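Serine protease inhibitor (Thermoanaerobacter tengcongensis, PDB 2PEE) probably inhibits serine proteases, as members of the serpin family generally do, and has a metastable native state that its N terminus helps to trap. Local coordinates at residues A[177-182]-A[327-332]; A[189-194]-A[340-345]; A[239-244]-A[360-365]. The protein carries 1 engineered substitution. All blocks are in the same frame, centred on the assembly; numbering follows the deposited sequence.

Contact 1 (A[177-182]-A[327-332]); sequences NAVAFD and HKTFIS
Asn177, Ala178 and Val179 pair in parallel with His327, Lys328 and Thr329 where strands 173-183 and 324-333 lie side by side in the central beta-sheet of the serpin fold (sheet A). The tight part is the start of both segments. Lys328 N gives its hydrogen to Asn177 O at 3.0 Å, and Val179 N answers to Lys328 O at 3.1 Å, an oxygen that also receives the CA-H of Ala178. On the face toward helix 50-61, the amide plane of Asn177 stands 89° from the imidazole plane of His327, with OD1 in the ring plane beside the CD2 edge; Asn177 CB comes to 3.4 Å from that CD2. His327 CG lies anti to its backbone N (chi1 -165°), which brings the ring back toward Asn177, while NE2 is hydrogen-bonded to Ser49 O. Farther along the same face, Val179 CB meets Thr329 CG2 at 4.1 Å. The Lys328 chain leaves by the other face, fully extended, and its NZ is hydrogen-bonded to Lys162 O and salt-bridged to Glu284. Toward the far end the pairing loosens. Phe330 N reaches Val179 O only in a weak bond of 3.5 Å, and the spacing of CA atoms grows from 4.7 Å between Asn177 and His327 to 6.8 Å between Phe181 and Ile331. In serpins generally, the gap between these two strands is where the reactive-centre loop inserts as a new strand, so a C-terminal half held by few bonds is consistent with the uninserted native state. What remains across this end is a side-chain contact: the Phe181 ring, which meets Tyr232 edge-to-face, is approached obliquely by Ile331, whose CD1 lies 4.2 Å from Phe181 CD2.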
# COMPACT_ATOMS: atom_id res chain seq x y z
N ASN A 177 -3.95 -3.87 8.68
CA ASN A 177 -3.69 -2.75 7.80
C ASN A 177 -4.89 -2.52 6.89
O ASN A 177 -5.36 -3.46 6.26
CB ASN A 177 -2.53 -3.04 6.87
CG ASN A 177 -1.32 -3.56 7.57
OD1 ASN A 177 -0.42 -4.11 6.91
ND2 ASN A 177 -1.26 -3.39 8.89
N ALA A 178 -5.35 -1.28 6.80
CA ALA A 178 -6.32 -0.91 5.78
C ALA A 178 -5.87 0.38 5.13
O ALA A 178 -5.47 1.32 5.83
CB ALA A 178 -7.71 -0.77 6.36
N VAL A 179 -5.90 0.43 3.81
CA VAL A 179 -5.46 1.62 3.10
C VAL A 179 -6.47 2.06 2.07
O VAL A 179 -6.97 1.24 1.30
CB VAL A 179 -4.08 1.46 2.43
CG1 VAL A 179 -3.52 2.83 2.06
CG2 VAL A 179 -3.10 0.76 3.36
N ALA A 180 -6.75 3.36 2.05
CA ALA A 180 -7.72 3.92 1.12
C ALA A 180 -7.29 5.27 0.60
O ALA A 180 -6.63 6.05 1.29
CB ALA A 180 -9.05 4.05 1.80
N PHE A 181 -7.72 5.57 -0.62
CA PHE A 181 -7.26 6.75 -1.32
C PHE A 181 -8.44 7.47 -1.94
O PHE A 181 -9.23 6.87 -2.65
CB PHE A 181 -6.24 6.33 -2.37
CG PHE A 181 -5.56 7.46 -3.06
CD1 PHE A 181 -4.85 8.40 -2.35
CD2 PHE A 181 -5.62 7.57 -4.45
CE1 PHE A 181 -4.21 9.46 -3.00
CE2 PHE A 181 -4.98 8.62 -5.11
CZ PHE A 181 -4.26 9.57 -4.37
N ASP A 182 -8.56 8.77 -1.66
CA ASP A 182 -9.70 9.56 -2.13
C ASP A 182 -9.19 10.84 -2.75
O ASP A 182 -8.86 11.79 -2.03
CB ASP A 182 -10.60 9.88 -0.95
CG ASP A 182 -11.96 10.38 -1.37
OD1 ASP A 182 -12.20 10.65 -2.57
OD2 ASP A 182 -12.82 10.50 -0.47
N HIS A 327 -3.93 -7.59 5.65
CA HIS A 327 -3.70 -6.40 4.83
C HIS A 327 -4.80 -6.25 3.77
O HIS A 327 -5.00 -7.17 2.96
CB HIS A 327 -2.35 -6.56 4.14
CG HIS A 327 -1.82 -5.30 3.55
ND1 HIS A 327 -2.03 -4.95 2.23
CD2 HIS A 327 -1.07 -4.32 4.08
CE1 HIS A 327 -1.44 -3.80 1.98
NE2 HIS A 327 -0.85 -3.39 3.09
N LYS A 328 -5.50 -5.10 3.77
CA LYS A 328 -6.57 -4.85 2.79
C LYS A 328 -6.57 -3.45 2.19
O LYS A 328 -6.54 -2.46 2.91
CB LYS A 328 -7.95 -5.13 3.36
CG LYS A 328 -9.07 -4.99 2.34
CD LYS A 328 -10.39 -5.51 2.89
CE LYS A 328 -11.49 -5.45 1.83
NZ LYS A 328 -12.77 -6.11 2.27
N THR A 329 -6.66 -3.40 0.87
CA THR A 329 -6.56 -2.17 0.13
C THR A 329 -7.72 -2.07 -0.87
O THR A 329 -8.28 -3.09 -1.26
CB THR A 329 -5.24 -2.12 -0.67
OG1 THR A 329 -5.10 -3.33 -1.44
CG2 THR A 329 -4.05 -1.98 0.26
N PHE A 330 -8.04 -0.84 -1.29
CA PHE A 330 -9.08 -0.58 -2.26
C PHE A 330 -8.66 0.58 -3.16
O PHE A 330 -8.29 1.66 -2.66
CB PHE A 330 -10.40 -0.23 -1.57
CG PHE A 330 -11.47 0.16 -2.52
CD1 PHE A 330 -12.19 -0.81 -3.23
CD2 PHE A 330 -11.75 1.52 -2.76
CE1 PHE A 330 -13.19 -0.44 -4.15
CE2 PHE A 330 -12.74 1.91 -3.69
CZ PHE A 330 -13.46 0.94 -4.39
N ILE A 331 -8.75 0.38 -4.48
CA ILE A 331 -8.51 1.45 -5.45
C ILE A 331 -9.68 1.61 -6.42
O ILE A 331 -10.41 0.66 -6.71
CB ILE A 331 -7.18 1.27 -6.25
CG1 ILE A 331 -6.79 2.56 -7.00
CG2 ILE A 331 -7.30 0.14 -7.25
CD1 ILE A 331 -6.51 3.77 -6.10
N SER A 332 -9.83 2.83 -6.94
CA SER A 332 -10.84 3.17 -7.92
C SER A 332 -10.20 4.12 -8.92
O SER A 332 -9.62 5.14 -8.56
CB SER A 332 -12.02 3.83 -7.22
OG SER A 332 -13.10 4.09 -8.10

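Contact 2 (A[189-194]-A[340-345]); sequences YEKASV and AGAVTS
Ala342 sets its methyl group against the backbone of Lys191, CB lying 3.5 Å from Lys191 CA and 3.8 Å from Lys191 CB. Beside this touch, two backbone bonds make a single bridge between Glu190 and Val343. Lys191 N points to Val343 O at 2.9 Å, approaching in the carbonyl plane. The companion bond from Val343 N to Tyr189 O is straight but weak, at 3.4 Å. With CG anti to its backbone N (chi1 -151°), Lys191 sends an extended chain away, so its first carbons brush Ala342 while the ammonium end leads off. In the next shell, Ser193 N bonds to Glu190 O and Val194 N to Lys191 O, curling residues 190-194 into a compact turn that begins next to the bridge. On the other segment, the carboxylate oxygen OE2 of Glu335 receives the backbone N-H groups of both Gly341 and Ala342 and so fixes the chain just before the bridge. The Tyr189 backbone is also bonded to that of Glu335, and its ring meets Trp185 edge-to-face. Residues 340-345 belong to the part of the chain where serpins carry the reactive-centre loop. The bridge thus lies at the surface, joining the link between strands 173-183 and 194-200 to the long loop after strand 324-333, with Tyr189 packed on strands 206-216 and 270-288.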
# COMPACT_ATOMS: atom_id res chain seq x y z
N TYR A 189 -10.98 13.76 -16.60
CA TYR A 189 -11.45 13.38 -17.92
C TYR A 189 -12.74 14.07 -18.34
O TYR A 189 -13.68 14.13 -17.56
CB TYR A 189 -11.69 11.88 -17.95
CG TYR A 189 -10.42 11.09 -17.86
CD1 TYR A 189 -9.97 10.60 -16.63
CD2 TYR A 189 -9.67 10.82 -19.01
CE1 TYR A 189 -8.80 9.87 -16.55
CE2 TYR A 189 -8.49 10.09 -18.93
CZ TYR A 189 -8.07 9.61 -17.70
OH TYR A 189 -6.93 8.88 -17.61
N GLU A 190 -12.77 14.58 -19.56
CA GLU A 190 -14.02 15.05 -20.19
C GLU A 190 -14.89 13.84 -20.60
O GLU A 190 -14.36 12.77 -20.88
CB GLU A 190 -13.71 15.85 -21.45
CG GLU A 190 -12.77 17.02 -21.28
CD GLU A 190 -12.56 17.78 -22.59
OE1 GLU A 190 -12.78 17.18 -23.67
OE2 GLU A 190 -12.20 18.98 -22.53
N LYS A 191 -16.21 14.02 -20.63
CA LYS A 191 -17.10 12.89 -21.00
C LYS A 191 -16.84 12.44 -22.43
O LYS A 191 -16.84 11.24 -22.71
CB LYS A 191 -18.58 13.23 -20.80
CG LYS A 191 -19.43 11.99 -20.49
CD LYS A 191 -20.91 12.22 -20.79
CE LYS A 191 -21.68 10.90 -20.81
NZ LYS A 191 -23.00 11.01 -21.51
N ALA A 192 -16.61 13.40 -23.31
CA ALA A 192 -16.23 13.13 -24.69
C ALA A 192 -15.03 12.20 -24.82
O ALA A 192 -14.82 11.63 -25.87
CB ALA A 192 -15.95 14.45 -25.41
N SER A 193 -14.25 12.06 -23.76
CA SER A 193 -13.02 11.30 -23.84
C SER A 193 -13.11 9.90 -23.29
O SER A 193 -12.08 9.25 -23.07
CB SER A 193 -11.89 12.05 -23.16
OG SER A 193 -11.60 13.21 -23.92
N VAL A 194 -14.34 9.42 -23.13
CA VAL A 194 -14.60 8.11 -22.54
C VAL A 194 -15.30 7.24 -23.56
O VAL A 194 -16.38 7.59 -24.04
CB VAL A 194 -15.43 8.24 -21.24
CG1 VAL A 194 -15.55 6.90 -20.51
CG2 VAL A 194 -14.80 9.28 -20.31
N ALA A 340 -16.54 8.74 -9.91
CA ALA A 340 -17.11 8.90 -11.25
C ALA A 340 -17.72 10.29 -11.49
O ALA A 340 -17.91 11.07 -10.54
CB ALA A 340 -18.14 7.81 -11.51
N GLY A 341 -18.00 10.59 -12.75
CA GLY A 341 -18.82 11.75 -13.10
C GLY A 341 -18.16 12.70 -14.07
O GLY A 341 -17.86 13.84 -13.73
N ALA A 342 -17.95 12.23 -15.30
CA ALA A 342 -17.16 13.00 -16.26
C ALA A 342 -17.73 14.39 -16.58
O ALA A 342 -18.95 14.63 -16.57
CB ALA A 342 -16.90 12.20 -17.53
N VAL A 343 -16.80 15.28 -16.86
CA VAL A 343 -17.05 16.70 -17.01
C VAL A 343 -17.67 17.03 -18.37
O VAL A 343 -17.31 16.45 -19.39
CB VAL A 343 -15.73 17.43 -16.73
CG1 VAL A 343 -15.63 18.77 -17.40
CG2 VAL A 343 -15.57 17.54 -15.24
N THR A 344 -18.61 17.98 -18.37
CA THR A 344 -19.40 18.31 -19.55
C THR A 344 -19.16 19.73 -20.09
O THR A 344 -19.34 19.97 -21.30
CB THR A 344 -20.89 18.02 -19.28
OG1 THR A 344 -21.24 16.79 -19.92
CG2 THR A 344 -21.80 19.13 -19.80
N SER A 345 -18.74 20.64 -19.21
CA SER A 345 -18.37 22.00 -19.61
C SER A 345 -16.94 21.98 -20.07
O SER A 345 -16.04 21.57 -19.34
CB SER A 345 -18.57 23.03 -18.50

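Contact 3 (A[239-244]-A[360-365]); sequences FVAILP and VKLNRP
The Arg364 guanidinium has Leu243 over one face and the Pro244 carbonyl at its edge. Leu243 CD1 sits over the centre of the group, 3.8 Å above its plane, the two side chains crossing at about a right angle. End-on, both terminal nitrogens hold one acceptor: NH1 lies 2.6 Å and NH2 3.0 Å from Pro244 O, with the oxygen almost in the guanidinium plane. Gripped by two bonds and leaned on by a leucine, the group is probably restrained in its rotation. Arg364 CG stands between its own backbone N and carbonyl carbon (chi1 53°), and from there the chain runs extended to NE, carrying the charge back across to strand 237-244. Leu243 is itself wedged between polar backbone atoms of the other segment: its CD2 is 3.4 Å from Lys361 O and its CD1 3.5 Å from Pro365 O. Deeper in, packing is purely apolar. The two methyls of Leu362 are divided, CD1 meeting Ala241 CB at 3.7 Å and CD2 meeting Leu243 CB at 3.9 Å, and the same side chain reaches Phe228 and Leu278. Leu362 is also the centre of an inverse gamma turn, closed by a weak bond from Asn363 N to Lys361 O; Lys361 points away and salt-bridges Asp197. This is the corner where, in the serpin fold, the first strand of sheet C, just after the reactive-centre loop, turns into the fourth strand of sheet B, and the corner is clasped to the end of the neighbouring strand 237-244.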
# COMPACT_ATOMS: atom_id res chain seq x y z
N PHE A 239 -0.45 8.56 -10.46
CA PHE A 239 -0.76 7.24 -10.94
C PHE A 239 0.28 6.85 -12.02
O PHE A 239 0.52 7.58 -12.99
CB PHE A 239 -2.18 7.24 -11.50
CG PHE A 239 -2.61 5.94 -12.07
CD1 PHE A 239 -3.25 4.99 -11.27
CD2 PHE A 239 -2.38 5.64 -13.41
CE1 PHE A 239 -3.65 3.78 -11.79
CE2 PHE A 239 -2.79 4.43 -13.96
CZ PHE A 239 -3.43 3.49 -13.14
N VAL A 240 0.92 5.70 -11.82
CA VAL A 240 1.98 5.21 -12.72
C VAL A 240 1.43 3.96 -13.39
O VAL A 240 1.02 3.02 -12.70
CB VAL A 240 3.29 4.89 -11.92
CG1 VAL A 240 4.32 4.20 -12.77
CG2 VAL A 240 3.89 6.15 -11.32
N ALA A 241 1.42 3.93 -14.72
CA ALA A 241 0.98 2.74 -15.46
C ALA A 241 2.15 2.19 -16.22
O ALA A 241 2.75 2.90 -17.01
CB ALA A 241 -0.17 3.06 -16.42
N ILE A 242 2.48 0.93 -15.97
CA ILE A 242 3.53 0.25 -16.72
C ILE A 242 2.95 -0.90 -17.56
O ILE A 242 2.34 -1.85 -17.05
CB ILE A 242 4.66 -0.27 -15.78
CG1 ILE A 242 5.30 0.89 -14.99
CG2 ILE A 242 5.72 -1.05 -16.56
CD1 ILE A 242 6.12 0.42 -13.75
N LEU A 243 3.15 -0.81 -18.87
CA LEU A 243 2.69 -1.87 -19.75
C LEU A 243 3.89 -2.62 -20.30
O LEU A 243 4.67 -2.05 -21.07
CB LEU A 243 1.82 -1.28 -20.85
CG LEU A 243 1.31 -2.21 -21.93
CD1 LEU A 243 0.13 -2.98 -21.42
CD2 LEU A 243 0.90 -1.40 -23.12
N PRO A 244 4.08 -3.89 -19.87
CA PRO A 244 5.14 -4.74 -20.39
C PRO A 244 4.94 -5.04 -21.86
O PRO A 244 3.82 -5.00 -22.35
CB PRO A 244 4.97 -6.03 -19.59
CG PRO A 244 4.25 -5.64 -18.35
CD PRO A 244 3.31 -4.57 -18.82
N VAL A 360 0.28 5.11 -25.27
CA VAL A 360 0.12 3.98 -24.36
C VAL A 360 -1.34 3.61 -24.26
O VAL A 360 -2.16 4.38 -23.76
CB VAL A 360 0.70 4.23 -22.97
CG1 VAL A 360 0.41 3.04 -22.08
CG2 VAL A 360 2.19 4.47 -23.04
N LYS A 361 -1.67 2.43 -24.76
CA LYS A 361 -3.00 1.91 -24.70
C LYS A 361 -2.91 0.76 -23.73
O LYS A 361 -2.16 -0.19 -23.95
CB LYS A 361 -3.41 1.45 -26.10
CG LYS A 361 -4.88 1.12 -26.26
CD LYS A 361 -5.25 1.03 -27.74
CE LYS A 361 -6.68 0.54 -27.93
NZ LYS A 361 -7.68 1.54 -27.46
N LEU A 362 -3.64 0.85 -22.63
CA LEU A 362 -3.65 -0.21 -21.62
C LEU A 362 -4.72 -1.20 -22.02
O LEU A 362 -5.79 -1.32 -21.40
CB LEU A 362 -3.80 0.35 -20.20
CG LEU A 362 -2.67 1.33 -19.85
CD1 LEU A 362 -3.02 2.11 -18.63
CD2 LEU A 362 -1.33 0.62 -19.67
N ASN A 363 -4.37 -1.90 -23.09
CA ASN A 363 -5.21 -2.75 -23.94
C ASN A 363 -5.26 -4.18 -23.41
O ASN A 363 -6.11 -4.97 -23.79
CB ASN A 363 -4.59 -2.74 -25.34
CG ASN A 363 -5.61 -2.87 -26.44
OD1 ASN A 363 -6.77 -3.16 -26.17
ND2 ASN A 363 -5.18 -2.64 -27.68
N ARG A 364 -4.33 -4.49 -22.50
CA ARG A 364 -4.04 -5.84 -22.04
C ARG A 364 -3.41 -5.69 -20.65
O ARG A 364 -3.23 -4.55 -20.20
CB ARG A 364 -3.07 -6.51 -23.01
CG ARG A 364 -1.81 -5.70 -23.29
CD ARG A 364 -0.94 -6.35 -24.37
NE ARG A 364 0.09 -5.41 -24.81
CZ ARG A 364 1.29 -5.29 -24.25
NH1 ARG A 364 1.64 -6.09 -23.25
NH2 ARG A 364 2.14 -4.38 -24.70
N PRO A 365 -3.05 -6.80 -19.97
CA PRO A 365 -2.59 -6.71 -18.57
C PRO A 365 -1.42 -5.75 -18.34
O PRO A 365 -0.52 -5.64 -19.18
CB PRO A 365 -2.18 -8.15 -18.24
CG PRO A 365 -3.03 -8.98 -19.13
CD PRO A 365 -3.05 -8.20 -20.43

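The segments interleave along the chain: the first partners of contacts 1, 2 and 3 come in that order, and the second partners follow in the same order. Contact 1 lies near the middle of the molecule, its centre about 25 Å from that of contact 2 and about 21 Å from that of contact 3; contacts 2 and 3 are also about 21 Å apart, centre to centre. None touches another. Strand 324-333 of contact 1 leads into the loop that holds 340-345 of contact 2, and that loop ends in strand 358-361 of contact 3. The three therefore mark the strand leading into, the early course of, and the strand leaving what serpins use as the reactive-centre loop, here outside the central sheet.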